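Long-range contacts in metallophosphoesterase (Sphaerobacter thermophilus, PDB 3RQZ), which binds two zinc ions and probably acts as a phosphatase of the calcineurin-like metallophosphoesterase superfamily: residues A[14-19]-A[42-47]; A[59-64]-A[103-108]; A[146-151]-A[183-188]. One frame throughout, in Å; residues are numbered along the deposited sequence.

The three contacts illustrate how a two-sheet metalloenzyme joins the parts of its fold around the metal site. They follow one another along the chain without overlapping. Interaction 1 joins the starts of helices 16-26 and 45-55; helix 45-55 leads to strand 59-60, where interaction 2 begins. Interactions 2 and 3 both reach the five-stranded sheet, with centres about 14 Å apart, and touch where N64 packs on H150. The centre of interaction 1 lies about 19 Å from that of interaction 2 and about 22 Å from that of interaction 3, across the chain's centre from the latter. Only interaction 3 holds a zinc ligand, H150; the nearest side chains of the other two lie about 11 Å from a zinc ion.

Interaction 1 (A[14-19]-A[42-47]); sequences ANLVAL and GPRPRE
The flat peptide carbonyl of A14 and the puckered ring of P45 are the groups on which this contact turns. In the plane of that carbonyl, on a lone pair, R44 N donates to A14 O over 2.9 Å, while the CD edge of the P43 ring presses on the same oxygen. P43 N, without a hydrogen, lies beside the oxygen, and R44 N makes the bond. The methyl of A14 lies over one face of the P45 ring, its CB 3.8 Å from P45 CD, and also meets G42 O at 3.3 Å. P45 also touches W88 and Q92 of helix 85-92.

These residues lead into the first two helices of the beta-alpha-beta succession that runs through strands 6-9, 31-34 and 59-60. N15 caps helix 16-26 by accepting from A18 N, and R44 occupies the N-cap position of helix 45-55. Just before the first helix comes the zinc ligand H13.

Beyond the turn, L16 CB meets R44 CB at 3.6 Å. The L16 side chain crosses that of E47 at about a right angle, its CD2 3.8 Å from E47 CB, a contact it reaches with CG opposite the backbone N (chi1 178°). The R44 chain bends at chi2 and leads away; its NH1 donates in the guanidinium plane to P43 O at 3.0 Å, approaching from above that carbonyl's plane. An alanine here takes away everything beyond CB, and P43 O would probably be left without this donor and a gap opened beside L16 CB.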
loop_
_atom_site.group_PDB
_atom_site.type_symbol
_atom_site.label_atom_id
_atom_site.label_comp_id
_atom_site.label_asym_id
_atom_site.label_seq_id
_atom_site.Cartn_x
_atom_site.Cartn_y
_atom_site.Cartn_z
ATOM N N ALA A 14 8.764 -1.942 3.805
ATOM C CA ALA A 14 10.130 -1.753 4.235
ATOM C C ALA A 14 11.114 -1.660 3.056
ATOM O O ALA A 14 12.311 -1.885 3.209
ATOM C CB ALA A 14 10.507 -2.904 5.234
ATOM N N ASN A 15 10.597 -1.313 1.879
ATOM C CA ASN A 15 11.429 -1.163 0.690
ATOM C C ASN A 15 11.742 0.338 0.500
ATOM O O ASN A 15 11.048 1.059 -0.219
ATOM C CB ASN A 15 10.723 -1.788 -0.529
ATOM C CG ASN A 15 11.643 -1.947 -1.753
ATOM O OD1 ASN A 15 12.662 -1.257 -1.909
ATOM N ND2 ASN A 15 11.280 -2.879 -2.616
ATOM N N LEU A 16 12.787 0.783 1.186
ATOM C CA LEU A 16 13.182 2.197 1.233
ATOM C C LEU A 16 13.611 2.685 -0.140
ATOM O O LEU A 16 13.259 3.790 -0.541
ATOM C CB LEU A 16 14.331 2.419 2.250
ATOM C CG LEU A 16 14.907 3.851 2.398
ATOM C CD1 LEU A 16 13.839 4.844 2.802
ATOM C CD2 LEU A 16 16.046 3.873 3.386
ATOM N N VAL A 17 14.327 1.844 -0.876
ATOM C CA VAL A 17 14.807 2.239 -2.197
ATOM C C VAL A 17 13.574 2.507 -3.104
ATOM O O VAL A 17 13.539 3.507 -3.807
ATOM C CB VAL A 17 15.729 1.180 -2.797
ATOM C CG1 VAL A 17 16.187 1.549 -4.208
ATOM C CG2 VAL A 17 16.953 0.976 -1.862
ATOM N N ALA A 18 12.583 1.615 -3.072
ATOM C CA ALA A 18 11.399 1.785 -3.898
ATOM C C ALA A 18 10.600 3.013 -3.422
ATOM O O ALA A 18 10.112 3.778 -4.238
ATOM C CB ALA A 18 10.514 0.513 -3.867
ATOM N N LEU A 19 10.493 3.206 -2.110
ATOM C CA LEU A 19 9.814 4.397 -1.584
ATOM C C LEU A 19 10.497 5.718 -2.023
ATOM O O LEU A 19 9.832 6.657 -2.458
ATOM C CB LEU A 19 9.668 4.324 -0.051
ATOM C CG LEU A 19 8.892 5.469 0.608
ATOM C CD1 LEU A 19 7.472 5.645 -0.001
ATOM C CD2 LEU A 19 8.791 5.250 2.138
ATOM N N GLY A 42 10.608 -6.364 3.559
ATOM C CA GLY A 42 11.774 -5.578 3.128
ATOM C C GLY A 42 12.813 -5.295 4.214
ATOM O O GLY A 42 12.568 -5.538 5.392
ATOM N N PRO A 43 13.992 -4.783 3.808
ATOM C CA PRO A 43 15.153 -4.593 4.687
ATOM C C PRO A 43 15.202 -3.309 5.506
ATOM O O PRO A 43 16.113 -3.150 6.323
ATOM C CB PRO A 43 16.331 -4.588 3.689
ATOM C CG PRO A 43 15.733 -3.917 2.482
ATOM C CD PRO A 43 14.280 -4.360 2.421
ATOM N N ARG A 44 14.254 -2.395 5.300
ATOM C CA ARG A 44 14.361 -1.083 5.953
ATOM C C ARG A 44 13.075 -0.672 6.658
ATOM O O ARG A 44 12.520 0.394 6.360
ATOM C CB ARG A 44 14.816 0.012 4.948
ATOM C CG ARG A 44 16.274 -0.123 4.406
ATOM C CD ARG A 44 17.341 0.084 5.493
ATOM N NE ARG A 44 18.725 -0.078 5.003
ATOM C CZ ARG A 44 19.436 -1.198 5.073
ATOM N NH1 ARG A 44 18.891 -2.302 5.578
ATOM N NH2 ARG A 44 20.693 -1.224 4.606
ATOM N N PRO A 45 12.585 -1.506 7.599
ATOM C CA PRO A 45 11.314 -1.125 8.250
ATOM C C PRO A 45 11.370 0.164 9.068
ATOM O O PRO A 45 10.407 0.954 9.008
ATOM C CB PRO A 45 10.969 -2.345 9.127
ATOM C CG PRO A 45 12.325 -3.064 9.308
ATOM C CD PRO A 45 13.054 -2.835 8.028
ATOM N N ARG A 46 12.461 0.419 9.805
ATOM C CA ARG A 46 12.509 1.639 10.620
ATOM C C ARG A 46 12.434 2.877 9.747
ATOM O O ARG A 46 11.661 3.800 10.013
ATOM C CB ARG A 46 13.781 1.695 11.466
ATOM C CG ARG A 46 13.777 0.693 12.596
ATOM C CD ARG A 46 14.939 0.973 13.586
ATOM N NE ARG A 46 16.222 0.795 12.912
ATOM C CZ ARG A 46 16.886 -0.361 12.834
ATOM N NH1 ARG A 46 16.414 -1.457 13.425
ATOM N NH2 ARG A 46 18.044 -0.423 12.177
ATOM N N GLU A 47 13.262 2.887 8.703
ATOM C CA GLU A 47 13.383 4.059 7.840
ATOM C C GLU A 47 12.046 4.335 7.114
ATOM O O GLU A 47 11.651 5.506 6.931
ATOM C CB GLU A 47 14.539 3.839 6.835
ATOM C CG GLU A 47 15.941 3.781 7.450
ATOM C CD GLU A 47 16.346 2.391 7.980
ATOM O OE1 GLU A 47 15.541 1.423 7.969
ATOM O OE2 GLU A 47 17.484 2.265 8.446
#

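Interaction 2 (A[59-64]-A[103-108])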
loop_
_atom_site.group_PDB
_atom_site.type_symbol
_atom_site.label_atom_id
_atom_site.label_comp_id
_atom_site.label_asym_id
_atom_site.label_seq_id
_atom_site.Cartn_x
_atom_site.Cartn_y
_atom_site.Cartn_z
ATOM N N ILE A 59 -3.745 10.950 6.273
ATOM C CA ILE A 59 -4.282 9.626 5.964
ATOM C C ILE A 59 -3.137 8.618 6.040
ATOM O O ILE A 59 -2.220 8.652 5.229
ATOM C CB ILE A 59 -4.977 9.559 4.559
ATOM C CG1 ILE A 59 -6.153 10.541 4.450
ATOM C CG2 ILE A 59 -5.483 8.105 4.244
ATOM C CD1 ILE A 59 -7.395 10.048 5.111
ATOM N N SER A 60 -3.174 7.755 7.045
ATOM C CA SER A 60 -2.171 6.706 7.215
ATOM C C SER A 60 -2.873 5.598 7.994
ATOM O O SER A 60 -3.130 5.739 9.195
ATOM C CB SER A 60 -0.965 7.229 8.022
ATOM O OG SER A 60 0.051 6.225 8.167
ATOM N N VAL A 61 -3.237 4.513 7.309
ATOM C CA VAL A 61 -4.006 3.481 7.950
ATOM C C VAL A 61 -3.105 2.235 8.138
ATOM O O VAL A 61 -2.096 2.089 7.461
ATOM C CB VAL A 61 -5.362 3.177 7.170
ATOM C CG1 VAL A 61 -6.286 4.442 7.141
ATOM C CG2 VAL A 61 -5.106 2.680 5.755
ATOM N N ILE A 62 -3.446 1.384 9.101
ATOM C CA ILE A 62 -2.603 0.268 9.476
ATOM C C ILE A 62 -2.860 -0.855 8.470
ATOM O O ILE A 62 -3.997 -1.003 7.975
ATOM C CB ILE A 62 -2.915 -0.184 10.935
ATOM C CG1 ILE A 62 -1.944 -1.247 11.398
ATOM C CG2 ILE A 62 -4.356 -0.743 11.103
ATOM C CD1 ILE A 62 -1.183 -0.847 12.600
ATOM N N GLY A 63 -1.803 -1.601 8.125
ATOM C CA GLY A 63 -1.935 -2.836 7.327
ATOM C C GLY A 63 -1.810 -4.081 8.200
ATOM O O GLY A 63 -1.485 -3.977 9.401
ATOM N N ASN A 64 -2.067 -5.262 7.627
ATOM C CA ASN A 64 -1.982 -6.501 8.420
ATOM C C ASN A 64 -0.550 -6.791 8.901
ATOM O O ASN A 64 -0.332 -7.301 10.025
ATOM C CB ASN A 64 -2.574 -7.701 7.639
ATOM C CG ASN A 64 -1.959 -7.858 6.241
ATOM O OD1 ASN A 64 -1.991 -6.932 5.432
ATOM N ND2 ASN A 64 -1.441 -9.050 5.947
ATOM N N SER A 103 -0.763 3.661 16.888
ATOM C CA SER A 103 -1.704 4.774 16.906
ATOM C C SER A 103 -2.653 4.751 15.722
ATOM O O SER A 103 -3.691 5.435 15.754
ATOM C CB SER A 103 -0.947 6.109 16.972
ATOM O OG SER A 103 -0.374 6.460 15.709
ATOM N N LEU A 104 -2.316 3.970 14.679
ATOM C CA LEU A 104 -2.980 4.115 13.387
ATOM C C LEU A 104 -4.400 3.533 13.404
ATOM O O LEU A 104 -4.629 2.474 13.985
ATOM C CB LEU A 104 -2.156 3.531 12.222
ATOM C CG LEU A 104 -0.753 4.108 11.975
ATOM C CD1 LEU A 104 -0.148 3.500 10.698
ATOM C CD2 LEU A 104 -0.770 5.641 11.819
ATOM N N PRO A 105 -5.347 4.241 12.778
ATOM C CA PRO A 105 -6.698 3.751 12.605
ATOM C C PRO A 105 -6.716 2.668 11.515
ATOM O O PRO A 105 -5.797 2.594 10.668
ATOM C CB PRO A 105 -7.427 5.010 12.139
ATOM C CG PRO A 105 -6.396 5.684 11.235
ATOM C CD PRO A 105 -5.118 5.492 12.026
ATOM N N ASN A 106 -7.702 1.785 11.544
ATOM C CA ASN A 106 -7.828 0.863 10.403
ATOM C C ASN A 106 -8.665 1.442 9.260
ATOM O O ASN A 106 -8.761 0.860 8.196
ATOM C CB ASN A 106 -8.274 -0.544 10.868
ATOM C CG ASN A 106 -9.692 -0.599 11.366
ATOM O OD1 ASN A 106 -10.514 0.212 11.006
ATOM N ND2 ASN A 106 -9.986 -1.597 12.199
ATOM N N ARG A 107 -9.267 2.613 9.486
ATOM C CA ARG A 107 -10.154 3.190 8.492
ATOM C C ARG A 107 -10.139 4.690 8.625
ATOM O O ARG A 107 -10.320 5.218 9.719
ATOM C CB ARG A 107 -11.591 2.676 8.664
ATOM C CG ARG A 107 -12.585 3.047 7.488
ATOM C CD ARG A 107 -14.067 2.937 7.884
ATOM N NE ARG A 107 -14.358 1.765 8.692
ATOM C CZ ARG A 107 -14.795 0.602 8.206
ATOM N NH1 ARG A 107 -14.997 -0.416 9.028
ATOM N NH2 ARG A 107 -15.041 0.456 6.911
HETATM N N MSE A 108 -10.011 5.387 7.511
HETATM C CA MSE A 108 -10.251 6.830 7.514
HETATM C C MSE A 108 -11.391 7.190 6.554
HETATM O O MSE A 108 -11.422 6.729 5.411
HETATM C CB MSE A 108 -8.962 7.582 7.162
HETATM C CG MSE A 108 -7.908 7.558 8.350
HETATM SE SE MSE A 108 -8.543 8.648 9.868
HETATM C CE MSE A 108 -8.830 10.240 8.853
HETATM O O HOH W 1 -6.664 -0.608 7.183
#
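The L104 fork lies against S60, with CD2 3.5 Å from S60 O and CD1 3.7 Å from S60 OG, a hydroxyl that is hydrogen-bonded to Y100 OH. P105 CD presses on the same S60 carbonyl oxygen. Behind the fork, L104 CB rests on I62 CB.

At the other end the knob is V61 CG1, which comes to 3.7 Å from M108 CG in a recess formed by P105, the backbone of R107 and the selenomethionine M108. Its placement anti to the carbonyl carbon (chi1 -62°) directs it there. M108 is bent at chi2 and chi3 and curls about the tip of I59, whose CD1 lies 3.6 Å from M108 CB with M108 CE also near. V115 of the adjoining strand touches both I59 and V61. On the loop side, I62 CG2 fits over N106, 3.9 Å from N106 CA.

The backbone fastens these shapes at one place: I62 N donates to P105 O over 3.1 Å, at 156° and slightly tilted from the carbonyl plane, and V61 CA adds a CH...O contact to the same oxygen. A water lies 2.8 Å from both I62 O and N106 O and can donate to either.

Strand 59-60 is an outer strand of the six-stranded sheet and 107-110 an outer strand of the five-stranded one, so the contact brings the borders of the two sheets together, as in the calcineurin-like sandwich. Past I62 the chain enters the Gly-Asn-His-Asp signature of metallophosphoesterases, beginning at G63 and N64.

Interaction 3 (A[146-151]-A[183-188])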
loop_
_atom_site.group_PDB
_atom_site.type_symbol
_atom_site.label_atom_id
_atom_site.label_comp_id
_atom_site.label_asym_id
_atom_site.label_seq_id
_atom_site.Cartn_x
_atom_site.Cartn_y
_atom_site.Cartn_z
ATOM N N CYS A 146 -13.634 4.685 -2.525
ATOM C CA CYS A 146 -12.886 3.890 -1.515
ATOM C C CYS A 146 -11.526 3.461 -2.057
ATOM O O CYS A 146 -11.439 2.840 -3.144
ATOM C CB CYS A 146 -13.663 2.641 -1.080
ATOM S SG CYS A 146 -12.914 1.804 0.375
ATOM N N PHE A 147 -10.472 3.814 -1.325
ATOM C CA PHE A 147 -9.103 3.447 -1.674
ATOM C C PHE A 147 -8.676 2.277 -0.829
ATOM O O PHE A 147 -8.852 2.288 0.403
ATOM C CB PHE A 147 -8.131 4.631 -1.474
ATOM C CG PHE A 147 -8.380 5.763 -2.433
ATOM C CD1 PHE A 147 -7.877 5.697 -3.741
ATOM C CD2 PHE A 147 -9.196 6.843 -2.073
ATOM C CE1 PHE A 147 -8.124 6.743 -4.655
ATOM C CE2 PHE A 147 -9.437 7.895 -2.965
ATOM C CZ PHE A 147 -8.910 7.850 -4.258
ATOM N N VAL A 148 -8.118 1.274 -1.494
ATOM C CA VAL A 148 -7.698 0.036 -0.839
ATOM C C VAL A 148 -6.313 -0.401 -1.330
ATOM O O VAL A 148 -5.885 0.025 -2.400
ATOM C CB VAL A 148 -8.724 -1.114 -1.087
ATOM C CG1 VAL A 148 -10.141 -0.711 -0.675
ATOM C CG2 VAL A 148 -8.723 -1.580 -2.572
ATOM N N GLY A 149 -5.617 -1.244 -0.556
ATOM C CA GLY A 149 -4.325 -1.828 -0.974
ATOM C C GLY A 149 -4.366 -3.346 -0.865
ATOM O O GLY A 149 -5.331 -3.986 -1.355
ATOM N N HIS A 150 -3.303 -3.908 -0.272
ATOM C CA HIS A 150 -3.272 -5.307 0.233
ATOM C C HIS A 150 -3.032 -6.366 -0.866
ATOM O O HIS A 150 -2.331 -7.357 -0.647
ATOM C CB HIS A 150 -4.579 -5.572 1.027
ATOM C CG HIS A 150 -4.583 -6.792 1.901
ATOM N ND1 HIS A 150 -3.456 -7.330 2.485
ATOM C CD2 HIS A 150 -5.624 -7.546 2.333
ATOM C CE1 HIS A 150 -3.801 -8.380 3.215
ATOM N NE2 HIS A 150 -5.115 -8.520 3.153
ATOM N N THR A 151 -3.570 -6.168 -2.057
ATOM C CA THR A 151 -3.333 -7.142 -3.118
ATOM C C THR A 151 -1.974 -6.948 -3.793
ATOM O O THR A 151 -1.446 -7.874 -4.399
ATOM C CB THR A 151 -4.407 -7.016 -4.212
ATOM O OG1 THR A 151 -4.334 -5.681 -4.735
ATOM C CG2 THR A 151 -5.807 -7.249 -3.637
ATOM N N ARG A 183 -19.485 5.553 -8.278
ATOM C CA ARG A 183 -18.613 5.295 -7.161
ATOM C C ARG A 183 -17.541 4.298 -7.607
ATOM O O ARG A 183 -17.802 3.492 -8.498
ATOM C CB ARG A 183 -19.459 4.728 -6.042
ATOM C CG ARG A 183 -20.665 5.605 -5.725
ATOM C CD ARG A 183 -21.578 4.870 -4.760
ATOM N NE ARG A 183 -20.902 4.760 -3.509
ATOM C CZ ARG A 183 -20.934 3.719 -2.686
ATOM N NH1 ARG A 183 -21.639 2.620 -2.946
ATOM N NH2 ARG A 183 -20.236 3.813 -1.581
ATOM N N TYR A 184 -16.354 4.362 -6.990
ATOM C CA TYR A 184 -15.190 3.559 -7.410
ATOM C C TYR A 184 -14.478 2.943 -6.224
ATOM O O TYR A 184 -14.402 3.573 -5.158
ATOM C CB TYR A 184 -14.158 4.431 -8.151
ATOM C CG TYR A 184 -14.512 4.667 -9.593
ATOM C CD1 TYR A 184 -14.165 3.743 -10.570
ATOM C CD2 TYR A 184 -15.228 5.811 -9.978
ATOM C CE1 TYR A 184 -14.525 3.959 -11.920
ATOM C CE2 TYR A 184 -15.592 6.017 -11.293
ATOM C CZ TYR A 184 -15.219 5.094 -12.251
ATOM O OH TYR A 184 -15.564 5.310 -13.555
ATOM N N ILE A 185 -13.918 1.743 -6.427
ATOM C CA ILE A 185 -12.930 1.160 -5.496
ATOM C C ILE A 185 -11.643 1.204 -6.311
ATOM O O ILE A 185 -11.654 0.783 -7.462
ATOM C CB ILE A 185 -13.313 -0.294 -5.075
ATOM C CG1 ILE A 185 -14.549 -0.305 -4.157
ATOM C CG2 ILE A 185 -12.132 -1.012 -4.395
ATOM C CD1 ILE A 185 -15.068 -1.725 -3.809
ATOM N N ILE A 186 -10.565 1.736 -5.730
ATOM C CA ILE A 186 -9.318 2.061 -6.425
ATOM C C ILE A 186 -8.157 1.596 -5.575
ATOM O O ILE A 186 -8.135 1.888 -4.383
ATOM C CB ILE A 186 -9.151 3.629 -6.577
ATOM C CG1 ILE A 186 -10.301 4.270 -7.374
ATOM C CG2 ILE A 186 -7.788 4.006 -7.192
ATOM C CD1 ILE A 186 -10.384 3.785 -8.734
ATOM N N ASN A 187 -7.192 0.889 -6.193
ATOM C CA ASN A 187 -5.996 0.360 -5.530
ATOM C C ASN A 187 -4.765 0.935 -6.255
ATOM O O ASN A 187 -4.642 0.807 -7.480
ATOM C CB ASN A 187 -6.011 -1.206 -5.586
ATOM C CG ASN A 187 -4.959 -1.862 -4.700
ATOM O OD1 ASN A 187 -3.817 -1.374 -4.577
ATOM N ND2 ASN A 187 -5.317 -3.024 -4.115
ATOM N N PRO A 188 -3.871 1.624 -5.519
ATOM C CA PRO A 188 -2.666 2.183 -6.143
ATOM C C PRO A 188 -1.560 1.153 -6.438
ATOM O O PRO A 188 -0.496 1.533 -6.957
ATOM C CB PRO A 188 -2.180 3.172 -5.084
ATOM C CG PRO A 188 -2.542 2.467 -3.775
ATOM C CD PRO A 188 -3.941 1.952 -4.082
#
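C146 pairs with I185 and F147 with I186 in a parallel ladder in which three backbone bonds satisfy donors and acceptors in turn: C146 N to Y184 O (3.0 Å), I186 N to C146 O (2.9 Å) and V148 N to I186 O (3.0 Å). P188, whose N would be the next to face V148 O, carries no hydrogen, which is probably why the ladder stops. V148 O is met by carbon instead, N187 CA at 3.1 Å in a CH...O contact and P188 CD at 3.2 Å.

The N187 side chain continues along the loop. Its CG stands anti to the backbone N (chi1 -169°), bringing ND2 to 2.9 Å from G149 O, while OD1 accepts from G189 N. T151 OG1 is hydrogen-bonded to V153 N.

F147 and I186 lie side by side on one face of the sheet, F147 CD1 3.7 Å from I186 CB; the side chains of V148 and I185 cross at a slant, CG2 to CG2 at 3.9 Å.

Beyond the strand, H150 N donates to the zinc ligand D11, H150 NE2 bonds to W125 O, and the imidazole stacks on Y127. With NE2 engaged in this way, zinc is probably bound through ND1, and the bond to W125 would fix the rotation of the ring at the metal.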